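Local coordinates for protocatechuate decarboxylase (Klebsiella pneumoniae, PDB 5O3M), which probably decarboxylates 3,4-dihydroxybenzoic acid to catechol as a UbiD-family enzyme that depends on prenylated flavin mononucleotide, at residues A[174-179]-A[273-278]. Residues are numbered along the deposited sequence; the frame is centred on the assembly and turned at random.
Sequences ALASDP and VPEKAI
L175 and S177, at the end of strand 174-177, face E275 and the short strand 276-278, which runs nearly antiparallel at 161° with the two axes 7.3 Å apart, too far for backbone pairing. Side chains bridge this gap, E275 by polar contacts and L175 by packing. The CG of E275 lies anti to the backbone N (chi1 178°) and the chain then bends at chi2, which brings the carboxylate down over the backbone of A176. E275 OE2 accepts a hydrogen bond from S177 OG, 2.7 Å away, through its syn lone pair. The backbone N-H of K276 approaches E275 OE1 from the anti side, tilted 23° from the plane of the carboxylate, with N 2.9 Å from the oxygen, which also bonds to the hydroxyl of Y251; with both oxygens bonded, rotation of the group is probably restricted. Glutamate suits the place by its length, and serine by a short hydroxyl that reaches it from the strand. E275 OE2 also comes within 3.2 Å of A176 CA, whose methyl group is directed to the other side of the strand. Further along, L175 CD2 rests on the peptide carbonyl of K276, 3.7 Å from K276 O, and only loosely meets I278 CD1 at 4.4 Å. K276 turns its amine away to Q269. Strand 224-230 links the segments, T227 bonding to the backbones of both L175 and K276. The contact thus packs a short strand of a small mixed sheet against the C-terminal end of strand 168-177, an inner strand of the large antiparallel sheet, within the Rift-related domain characteristic of UbiD enzymes.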
loop_
_atom_site.group_PDB
_atom_site.type_symbol
_atom_site.label_atom_id
_atom_site.label_comp_id
_atom_site.label_asym_id
_atom_site.label_seq_id
_atom_site.Cartn_x
_atom_site.Cartn_y
_atom_site.Cartn_z
ATOM N N ALA A 174 44.001 9.108 -17.750
ATOM C CA ALA A 174 44.158 9.364 -19.173
ATOM C C ALA A 174 44.137 10.863 -19.439
ATOM O O ALA A 174 43.270 11.579 -18.927
ATOM C CB ALA A 174 43.053 8.669 -19.971
ATOM N N LEU A 175 45.110 11.329 -20.221
ATOM C CA LEU A 175 45.074 12.642 -20.849
ATOM C C LEU A 175 44.847 12.460 -22.343
ATOM O O LEU A 175 45.404 11.544 -22.955
ATOM C CB LEU A 175 46.369 13.419 -20.607
ATOM C CG LEU A 175 46.373 14.245 -19.323
ATOM C CD1 LEU A 175 46.065 13.380 -18.115
ATOM C CD2 LEU A 175 47.704 14.942 -19.162
ATOM N N ALA A 176 44.019 13.324 -22.924
ATOM C CA ALA A 176 43.675 13.215 -24.337
ATOM C C ALA A 176 43.073 14.534 -24.804
ATOM O O ALA A 176 42.595 15.340 -24.001
ATOM C CB ALA A 176 42.704 12.058 -24.593
ATOM N N SER A 177 43.099 14.731 -26.124
ATOM C CA SER A 177 42.629 15.942 -26.782
ATOM C C SER A 177 41.773 15.572 -27.988
ATOM O O SER A 177 41.902 14.488 -28.561
ATOM C CB SER A 177 43.800 16.831 -27.259
ATOM O OG SER A 177 44.791 16.997 -26.261
ATOM N N ASP A 178 40.920 16.509 -28.384
ATOM C CA ASP A 178 40.100 16.331 -29.574
ATOM C C ASP A 178 40.993 16.248 -30.815
ATOM O O ASP A 178 41.912 17.065 -30.973
ATOM C CB ASP A 178 39.118 17.502 -29.690
ATOM C CG ASP A 178 38.120 17.331 -30.813
ATOM O OD1 ASP A 178 37.155 16.559 -30.641
ATOM O OD2 ASP A 178 38.297 17.983 -31.863
ATOM N N PRO A 179 40.756 15.288 -31.723
ATOM C CA PRO A 179 41.661 15.144 -32.884
ATOM C C PRO A 179 41.577 16.293 -33.870
ATOM O O PRO A 179 42.512 16.482 -34.654
ATOM C CB PRO A 179 41.204 13.828 -33.530
ATOM C CG PRO A 179 39.725 13.753 -33.180
ATOM C CD PRO A 179 39.609 14.358 -31.790
ATOM N N VAL A 273 54.150 10.123 -28.410
ATOM C CA VAL A 273 52.838 10.508 -28.924
ATOM C C VAL A 273 52.653 12.000 -28.694
ATOM O O VAL A 273 53.121 12.532 -27.677
ATOM C CB VAL A 273 51.702 9.702 -28.271
ATOM C CG1 VAL A 273 51.799 8.224 -28.640
ATOM C CG2 VAL A 273 51.694 9.914 -26.751
ATOM N N PRO A 274 51.984 12.708 -29.608
ATOM C CA PRO A 274 51.721 14.157 -29.451
ATOM C C PRO A 274 50.631 14.454 -28.418
ATOM O O PRO A 274 49.484 14.787 -28.727
ATOM C CB PRO A 274 51.300 14.569 -30.864
ATOM C CG PRO A 274 50.618 13.332 -31.409
ATOM C CD PRO A 274 51.384 12.160 -30.840
ATOM N N GLU A 275 50.993 14.334 -27.141
ATOM C CA GLU A 275 50.033 14.522 -26.061
ATOM C C GLU A 275 50.792 14.614 -24.745
ATOM O O GLU A 275 51.867 14.025 -24.594
ATOM C CB GLU A 275 49.009 13.380 -26.027
ATOM C CG GLU A 275 47.987 13.474 -24.902
ATOM C CD GLU A 275 47.094 14.690 -25.020
ATOM O OE1 GLU A 275 47.377 15.694 -24.334
ATOM O OE2 GLU A 275 46.114 14.638 -25.800
ATOM N N LYS A 276 50.229 15.369 -23.805
ATOM C CA LYS A 276 50.911 15.648 -22.550
ATOM C C LYS A 276 50.866 14.434 -21.627
ATOM O O LYS A 276 50.004 13.560 -21.746
ATOM C CB LYS A 276 50.279 16.851 -21.843
ATOM C CG LYS A 276 50.304 18.149 -22.635
ATOM C CD LYS A 276 51.740 18.562 -22.987
ATOM C CE LYS A 276 51.791 19.847 -23.825
ATOM N NZ LYS A 276 51.151 19.693 -25.160
ATOM N N ALA A 277 51.820 14.394 -20.691
ATOM C CA ALA A 277 51.841 13.420 -19.610
ATOM C C ALA A 277 52.092 14.149 -18.296
ATOM O O ALA A 277 52.538 15.299 -18.288
ATOM C CB ALA A 277 52.912 12.351 -19.841
ATOM N N ILE A 278 51.790 13.483 -17.180
ATOM C CA ILE A 278 52.054 14.058 -15.860
ATOM C C ILE A 278 53.553 13.962 -15.584
ATOM O O ILE A 278 54.111 12.864 -15.484
ATOM C CB ILE A 278 51.242 13.359 -14.759
ATOM C CG1 ILE A 278 49.738 13.398 -15.070
ATOM C CG2 ILE A 278 51.470 14.048 -13.406
ATOM C CD1 ILE A 278 49.142 14.784 -15.031
#